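Local coordinates for kinetochore protein Mis16 (Schizosaccharomyces japonicus, PDB 4XYH), which binds histone H4 and, independently, the CENP-A-specific chaperone Scm3, and so probably helps to deposit the centromeric histone at centromeres, at residues V44-L49 with I406-S411; Q73-G78 with A92-P97. All blocks are in the same frame, centred on the assembly; numbering follows the deposited sequence.

Contact 1: V44-L49 with I406-S411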
ATOM      1  N   VAL A  44     -10.571  -1.639  17.860  1.00 29.66           N
ATOM      2  CA  VAL A  44      -9.259  -0.998  17.764  1.00 27.98           C
ATOM      3  C   VAL A  44      -8.195  -1.818  18.467  1.00 25.37           C
ATOM      4  O   VAL A  44      -8.283  -2.062  19.657  1.00 28.53           O
ATOM      5  CB  VAL A  44      -9.220   0.404  18.372  1.00 24.46           C
ATOM      6  CG1 VAL A  44      -7.806   0.938  18.279  1.00 22.07           C
ATOM      7  CG2 VAL A  44     -10.164   1.328  17.650  1.00 26.80           C
ATOM      8  N   ILE A  45      -7.198  -2.241  17.704  1.00 29.14           N
ATOM      9  CA  ILE A  45      -6.021  -2.923  18.227  1.00 28.11           C
ATOM     10  C   ILE A  45      -4.791  -2.077  17.941  1.00 27.44           C
ATOM     11  O   ILE A  45      -4.592  -1.641  16.805  1.00 24.71           O
ATOM     12  CB  ILE A  45      -5.843  -4.288  17.590  1.00 26.07           C
ATOM     13  CG1 ILE A  45      -7.053  -5.164  17.895  1.00 27.05           C
ATOM     14  CG2 ILE A  45      -4.554  -4.919  18.068  1.00 29.72           C
ATOM     15  CD1 ILE A  45      -7.080  -6.451  17.101  1.00 21.06           C
ATOM     16  N   THR A  46      -3.981  -1.825  18.966  1.00 29.86           N
ATOM     17  CA  THR A  46      -2.775  -1.016  18.793  1.00 29.69           C
ATOM     18  C   THR A  46      -1.550  -1.819  19.172  1.00 30.24           C
ATOM     19  O   THR A  46      -1.502  -2.418  20.232  1.00 32.71           O
ATOM     20  CB  THR A  46      -2.801   0.271  19.635  1.00 27.12           C
ATOM     21  OG1 THR A  46      -3.900   1.091  19.223  1.00 34.18           O
ATOM     22  CG2 THR A  46      -1.531   1.049  19.432  1.00 30.68           C
ATOM     23  N   GLU A  47      -0.556  -1.833  18.301  1.00 29.23           N
ATOM     24  CA  GLU A  47       0.639  -2.604  18.568  1.00 29.13           C
ATOM     25  C   GLU A  47       1.894  -1.770  18.334  1.00 29.14           C
ATOM     26  O   GLU A  47       2.064  -1.186  17.260  1.00 29.87           O
ATOM     27  CB  GLU A  47       0.660  -3.855  17.697  1.00 31.65           C
ATOM     28  CG  GLU A  47       1.918  -4.702  17.878  1.00 44.80           C
ATOM     29  CD  GLU A  47       1.968  -5.416  19.230  1.00 52.92           C
ATOM     30  OE1 GLU A  47       0.898  -5.564  19.882  1.00 56.06           O
ATOM     31  OE2 GLU A  47       3.082  -5.827  19.634  1.00 56.39           O
ATOM     32  N   ALA A  48       2.761  -1.702  19.342  1.00 28.13           N
ATOM     33  CA  ALA A  48       4.037  -1.003  19.207  1.00 31.36           C
ATOM     34  C   ALA A  48       5.084  -1.977  18.695  1.00 27.71           C
ATOM     35  O   ALA A  48       5.370  -2.976  19.340  1.00 30.70           O
ATOM     36  CB  ALA A  48       4.473  -0.396  20.527  1.00 22.03           C
ATOM     37  N   LEU A  49       5.647  -1.685  17.528  1.00 27.84           N
ATOM     38  CA  LEU A  49       6.623  -2.579  16.910  1.00 29.18           C
ATOM     39  C   LEU A  49       8.038  -2.251  17.376  1.00 24.49           C
ATOM     40  O   LEU A  49       8.371  -1.091  17.588  1.00 30.50           O
ATOM     41  CB  LEU A  49       6.533  -2.491  15.378  1.00 24.19           C
ATOM     42  CG  LEU A  49       5.191  -2.878  14.745  1.00 25.57           C
ATOM     43  CD1 LEU A  49       5.208  -2.647  13.241  1.00 26.59           C
ATOM     44  CD2 LEU A  49       4.860  -4.327  15.046  1.00 27.68           C
ATOM     45  N   ILE A 406       4.077   2.318  15.221  1.00 28.90           N
ATOM     46  CA  ILE A 406       2.737   1.899  15.606  1.00 28.65           C
ATOM     47  C   ILE A 406       1.988   1.223  14.470  1.00 25.65           C
ATOM     48  O   ILE A 406       1.855   1.789  13.380  1.00 30.39           O
ATOM     49  CB  ILE A 406       1.904   3.094  16.108  1.00 29.37           C
ATOM     50  CG1 ILE A 406       2.446   3.576  17.448  1.00 28.83           C
ATOM     51  CG2 ILE A 406       0.457   2.692  16.289  1.00 27.51           C
ATOM     52  CD1 ILE A 406       2.441   2.502  18.494  1.00 28.00           C
ATOM     53  N   LEU A 407       1.524   0.002  14.728  1.00 21.81           N
ATOM     54  CA  LEU A 407       0.581  -0.680  13.857  1.00 24.85           C
ATOM     55  C   LEU A 407      -0.821  -0.615  14.472  1.00 26.00           C
ATOM     56  O   LEU A 407      -1.007  -0.929  15.639  1.00 20.64           O
ATOM     57  CB  LEU A 407       0.987  -2.138  13.628  1.00 22.73           C
ATOM     58  CG  LEU A 407      -0.102  -3.016  12.996  1.00 23.95           C
ATOM     59  CD1 LEU A 407      -0.435  -2.541  11.593  1.00 21.13           C
ATOM     60  CD2 LEU A 407       0.297  -4.493  12.976  1.00 25.37           C
ATOM     61  N   GLN A 408      -1.805  -0.195  13.690  1.00 20.49           N
ATOM     62  CA  GLN A 408      -3.172  -0.185  14.188  1.00 22.84           C
ATOM     63  C   GLN A 408      -4.081  -1.009  13.296  1.00 22.28           C
ATOM     64  O   GLN A 408      -4.015  -0.927  12.067  1.00 21.06           O
ATOM     65  CB  GLN A 408      -3.709   1.244  14.304  1.00 21.65           C
ATOM     66  CG  GLN A 408      -3.521   1.839  15.666  1.00 26.37           C
ATOM     67  CD  GLN A 408      -3.794   3.332  15.715  1.00 29.94           C
ATOM     68  OE1 GLN A 408      -4.288   3.931  14.748  1.00 23.37           O
ATOM     69  NE2 GLN A 408      -3.457   3.947  16.849  1.00 23.22           N
ATOM     70  N   ILE A 409      -4.913  -1.813  13.946  1.00 22.04           N
ATOM     71  CA  ILE A 409      -5.924  -2.615  13.295  1.00 19.63           C
ATOM     72  C   ILE A 409      -7.281  -2.146  13.803  1.00 23.91           C
ATOM     73  O   ILE A 409      -7.580  -2.259  14.988  1.00 23.83           O
ATOM     74  CB  ILE A 409      -5.710  -4.111  13.570  1.00 23.01           C
ATOM     75  CG1 ILE A 409      -4.348  -4.531  13.012  1.00 25.03           C
ATOM     76  CG2 ILE A 409      -6.832  -4.954  12.949  1.00 19.45           C
ATOM     77  CD1 ILE A 409      -4.012  -5.988  13.223  1.00 26.83           C
ATOM     78  N   TRP A 410      -8.094  -1.599  12.911  1.00 20.72           N
ATOM     79  CA  TRP A 410      -9.321  -0.955  13.339  1.00 20.57           C
ATOM     80  C   TRP A 410     -10.502  -1.193  12.408  1.00 23.60           C
ATOM     81  O   TRP A 410     -10.343  -1.517  11.229  1.00 23.56           O
ATOM     82  CB  TRP A 410      -9.100   0.551  13.493  1.00 19.54           C
ATOM     83  CG  TRP A 410      -8.399   1.176  12.337  1.00 20.17           C
ATOM     84  CD1 TRP A 410      -7.048   1.162  12.087  1.00 21.76           C
ATOM     85  CD2 TRP A 410      -8.995   1.917  11.273  1.00 21.77           C
ATOM     86  NE1 TRP A 410      -6.773   1.855  10.930  1.00 22.67           N
ATOM     87  CE2 TRP A 410      -7.950   2.329  10.411  1.00 22.99           C
ATOM     88  CE3 TRP A 410     -10.310   2.278  10.958  1.00 24.97           C
ATOM     89  CZ2 TRP A 410      -8.185   3.079   9.256  1.00 21.44           C
ATOM     90  CZ3 TRP A 410     -10.536   3.026   9.810  1.00 21.61           C
ATOM     91  CH2 TRP A 410      -9.479   3.413   8.974  1.00 21.06           C
ATOM     92  N   SER A 411     -11.693  -1.023  12.963  1.00 23.29           N
ATOM     93  CA  SER A 411     -12.927  -1.161  12.219  1.00 19.71           C
ATOM     94  C   SER A 411     -13.866  -0.033  12.594  1.00 22.90           C
ATOM     95  O   SER A 411     -14.230   0.094  13.762  1.00 23.92           O
ATOM     96  CB  SER A 411     -13.579  -2.499  12.515  1.00 23.35           C
ATOM     97  OG  SER A 411     -14.786  -2.605  11.786  1.00 32.01           O
TER
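Val44 to Ala48 pair in unbroken antiparallel register with Trp410 to Ile406, the two short segments running at 176° to each other and joined by four backbone hydrogen bonds. Two of these link Ile45 with Ile409 and two link Glu47 with Leu407; the shortest runs from Ile45 N to Ile409 O, 2.7 Å. Between the bonded pairs, CA of Gln408 lies 3.3 Å from Ile45 O in a CA-H...O contact.

On the face carrying Thr46, Gln408 and Ile406, Thr46 and Gln408 stand side by side and point the same way. Thr46 OG1 lies alongside the aliphatic stem of the glutamine, 3.7 Å from Gln408 CG. With OG1 set beside its backbone N (chi1 -62°), the threonine turns its methyl the other way, to Ile406, where the two CG2 atoms are 4.1 Å apart. Ile406 also folds CD1 over the neighbouring strand, 3.9 Å from Ala48 CA. Two bonds hold the Gln408 amide and tie its strand to residues 378-380: OE1 to His378 NE2, at the end of strand 374-378, and NE2 to the Gly380 carbonyl. Cut back to an alanine, the residue is likely to leave His378 NE2 and the Gly380 carbonyl without these partners and Thr46 OG1 without the stem beside it.

The face of Ile45, Ile409 and Leu407 is largely apolar. Ile45 and Ile409 meet through their branch points, CB to CB 4.0 Å, while Leu49 CD1 reaches Leu407 CB; Glu47, on the same side, turns its carboxylate end away.

Such pairing is the velcro closure of a WD40 propeller, where a strand from the N-terminal region completes the last blade. No salt bridge joins the two segments, so the closure probably rests on main-chain bonds and apolar contacts.

Contact 2: Q73-G78 with A92-P97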
ATOM      1  N   GLN A  73      -5.729 -14.470  12.075  1.00 29.04           N
ATOM      2  CA  GLN A  73      -5.367 -14.100  10.713  1.00 30.38           C
ATOM      3  C   GLN A  73      -3.926 -13.611  10.665  1.00 26.70           C
ATOM      4  O   GLN A  73      -3.296 -13.437  11.703  1.00 28.17           O
ATOM      5  CB  GLN A  73      -6.339 -13.044  10.172  1.00 28.55           C
ATOM      6  CG  GLN A  73      -7.746 -13.599   9.972  1.00 27.85           C
ATOM      7  CD  GLN A  73      -8.753 -12.569   9.468  1.00 28.72           C
ATOM      8  OE1 GLN A  73      -8.418 -11.657   8.710  1.00 27.99           O
ATOM      9  NE2 GLN A  73     -10.000 -12.725   9.885  1.00 28.31           N
ATOM     10  N   LYS A  74      -3.400 -13.408   9.463  1.00 26.19           N
ATOM     11  CA  LYS A  74      -1.989 -13.077   9.321  1.00 24.15           C
ATOM     12  C   LYS A  74      -1.737 -11.812   8.519  1.00 22.22           C
ATOM     13  O   LYS A  74      -2.487 -11.475   7.601  1.00 21.22           O
ATOM     14  CB  LYS A  74      -1.239 -14.245   8.670  1.00 23.49           C
ATOM     15  CG  LYS A  74      -1.090 -15.461   9.572  1.00 26.77           C
ATOM     16  CD  LYS A  74      -0.485 -16.621   8.818  1.00 30.70           C
ATOM     17  CE  LYS A  74      -0.109 -17.753   9.775  1.00 39.28           C
ATOM     18  NZ  LYS A  74       0.144 -19.030   9.044  1.00 41.18           N
ATOM     19  N   LEU A  75      -0.643 -11.139   8.858  1.00 21.66           N
ATOM     20  CA  LEU A  75      -0.207  -9.946   8.145  1.00 23.44           C
ATOM     21  C   LEU A  75       1.231 -10.092   7.730  1.00 23.41           C
ATOM     22  O   LEU A  75       2.035 -10.708   8.442  1.00 21.26           O
ATOM     23  CB  LEU A  75      -0.341  -8.691   9.005  1.00 18.46           C
ATOM     24  CG  LEU A  75      -1.725  -8.356   9.544  1.00 23.86           C
ATOM     25  CD1 LEU A  75      -1.699  -8.414  11.061  1.00 28.70           C
ATOM     26  CD2 LEU A  75      -2.129  -6.986   9.083  1.00 23.72           C
ATOM     27  N   LEU A  76       1.540  -9.504   6.583  1.00 18.96           N
ATOM     28  CA  LEU A  76       2.888  -9.409   6.098  1.00 16.69           C
ATOM     29  C   LEU A  76       3.458  -8.038   6.473  1.00 19.24           C
ATOM     30  O   LEU A  76       2.886  -7.010   6.115  1.00 21.70           O
ATOM     31  CB  LEU A  76       2.902  -9.618   4.601  1.00 16.94           C
ATOM     32  CG  LEU A  76       4.251  -9.530   3.910  1.00 20.83           C
ATOM     33  CD1 LEU A  76       5.108 -10.758   4.257  1.00 16.40           C
ATOM     34  CD2 LEU A  76       3.995  -9.405   2.428  1.00 14.26           C
ATOM     35  N   LEU A  77       4.565  -8.034   7.210  1.00 19.92           N
ATOM     36  CA  LEU A  77       5.199  -6.804   7.703  1.00 18.73           C
ATOM     37  C   LEU A  77       6.677  -6.754   7.374  1.00 22.09           C
ATOM     38  O   LEU A  77       7.255  -7.744   6.885  1.00 21.27           O
ATOM     39  CB  LEU A  77       5.045  -6.687   9.219  1.00 20.79           C
ATOM     40  CG  LEU A  77       3.646  -6.472   9.771  1.00 24.40           C
ATOM     41  CD1 LEU A  77       3.666  -6.562  11.280  1.00 23.88           C
ATOM     42  CD2 LEU A  77       3.150  -5.101   9.317  1.00 23.34           C
ATOM     43  N   GLY A  78       7.303  -5.616   7.673  1.00 16.86           N
ATOM     44  CA  GLY A  78       8.734  -5.476   7.477  1.00 17.52           C
ATOM     45  C   GLY A  78       9.426  -4.753   8.610  1.00 22.50           C
ATOM     46  O   GLY A  78       8.797  -4.394   9.603  1.00 26.42           O
ATOM     47  N   ALA A  92       3.006 -11.755  10.910  1.00 26.86           N
ATOM     48  CA  ALA A  92       2.367 -11.589  12.209  1.00 27.04           C
ATOM     49  C   ALA A  92       1.017 -12.287  12.212  1.00 23.22           C
ATOM     50  O   ALA A  92       0.360 -12.371  11.179  1.00 22.68           O
ATOM     51  CB  ALA A  92       2.203 -10.120  12.541  1.00 23.44           C
ATOM     52  N   SER A  93       0.615 -12.806  13.366  1.00 24.80           N
ATOM     53  CA  SER A  93      -0.751 -13.283  13.532  1.00 26.86           C
ATOM     54  C   SER A  93      -1.515 -12.388  14.496  1.00 30.80           C
ATOM     55  O   SER A  93      -0.958 -11.835  15.445  1.00 31.66           O
ATOM     56  CB  SER A  93      -0.783 -14.727  14.023  1.00 26.62           C
ATOM     57  OG  SER A  93      -0.089 -14.834  15.241  1.00 40.37           O
ATOM     58  N   VAL A  94      -2.801 -12.237  14.241  1.00 25.94           N
ATOM     59  CA  VAL A  94      -3.632 -11.461  15.127  1.00 29.17           C
ATOM     60  C   VAL A  94      -4.949 -12.203  15.327  1.00 30.99           C
ATOM     61  O   VAL A  94      -5.450 -12.872  14.422  1.00 29.13           O
ATOM     62  CB  VAL A  94      -3.880 -10.039  14.574  1.00 32.09           C
ATOM     63  CG1 VAL A  94      -4.575 -10.090  13.212  1.00 25.00           C
ATOM     64  CG2 VAL A  94      -4.677  -9.210  15.557  1.00 34.29           C
ATOM     65  N   GLN A  95      -5.484 -12.114  16.534  1.00 35.93           N
ATOM     66  CA  GLN A  95      -6.795 -12.659  16.821  1.00 39.44           C
ATOM     67  C   GLN A  95      -7.831 -11.564  16.615  1.00 39.63           C
ATOM     68  O   GLN A  95      -7.759 -10.513  17.248  1.00 35.82           O
ATOM     69  CB  GLN A  95      -6.845 -13.195  18.245  1.00 43.28           C
ATOM     70  CG  GLN A  95      -7.943 -14.199  18.474  1.00 53.74           C
ATOM     71  CD  GLN A  95      -7.582 -15.191  19.558  1.00 69.48           C
ATOM     72  OE1 GLN A  95      -6.919 -14.840  20.539  1.00 70.79           O
ATOM     73  NE2 GLN A  95      -8.000 -16.446  19.380  1.00 64.77           N
ATOM     74  N   LEU A  96      -8.772 -11.795  15.704  1.00 37.34           N
ATOM     75  CA  LEU A  96      -9.866 -10.852  15.475  1.00 41.38           C
ATOM     76  C   LEU A  96     -11.202 -11.488  15.828  1.00 43.84           C
ATOM     77  O   LEU A  96     -11.414 -12.666  15.570  1.00 48.77           O
ATOM     78  CB  LEU A  96      -9.910 -10.392  14.018  1.00 30.33           C
ATOM     79  CG  LEU A  96      -8.719  -9.721  13.357  1.00 32.78           C
ATOM     80  CD1 LEU A  96      -9.063  -9.540  11.910  1.00 31.24           C
ATOM     81  CD2 LEU A  96      -8.414  -8.378  14.007  1.00 35.32           C
ATOM     82  N   PRO A  97     -12.119 -10.704  16.403  1.00 46.88           N
ATOM     83  CA  PRO A  97     -13.491 -11.197  16.588  1.00 49.88           C
ATOM     84  C   PRO A  97     -14.273 -11.113  15.283  1.00 54.41           C
ATOM     85  O   PRO A  97     -13.906 -10.311  14.418  1.00 56.79           O
ATOM     86  CB  PRO A  97     -14.064 -10.243  17.630  1.00 50.97           C
ATOM     87  CG  PRO A  97     -13.320  -8.949  17.387  1.00 48.98           C
ATOM     88  CD  PRO A  97     -11.933  -9.339  16.926  1.00 43.21           C
TER
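Leu75 and Val94 send their side chains to the same face of a hairpin and meet at an oblique angle, Leu75 CD1 resting 4.0 Å from Val94 CG1. That valine methyl sits between its own backbone N and carbonyl carbon (chi1 60°), a rotation that brings it also within 3.9 Å of Gln73 O. Two residues on, Leu77 leans in over Ala92 and touches its CB with CD1 at 4.0 Å, a methyl-to-methyl meeting.

At the other end Gln73 crosses Leu96 at about a right angle. Leu96 CD1 lies over the face of the Gln73 amide, 3.9 Å from CD, OE1 and NE2 alike. The polar atoms are engaged beyond the pair, OE1 by Asn391 and Asn393, NE2 by Asn394 and Ser71, so this buried amide is gripped by four bonds and probably cannot turn freely.

Lys74, on the opposite face, brushes Ala92 O with its CB at 3.5 Å before its extended chain leads away. Beneath all this, two hydrogen bonds join Gln73 with Val94 and two join Leu75 with Ala92, between antiparallel segments whose directions differ by 143°, a marked twist.

The hairpin is the middle of a propeller blade: strand 56-58 flanks 70-77, with Leu75 on Val56 and Trp58, while strand 123-130 flanks 87-97, with Ala92 on Ile124.

How the contacts relate
Contact 1 and contact 2 belong to adjacent blades of the propeller, their centres 11 Å apart, and each lies about 16 Å from the centre of the chain. The apolar side chains of Ile45 and Ile409 pack directly on the hairpin: Leu96 CD2 is 3.9 Å from both Ile45 CD1 and Ile409 CG2, and Ile409 CD1 meets Leu75 CD1 at 4.0 Å. Val94 CG2 joins the same apolar layer through Ile45 CD1. Contact 2 is local, formed by neighbouring strands of one hairpin, whereas contact 1 brings together strands over 350 residues apart. In this propeller the strand that closes the ring also supplies Ile45 to the packing between its first and last blades.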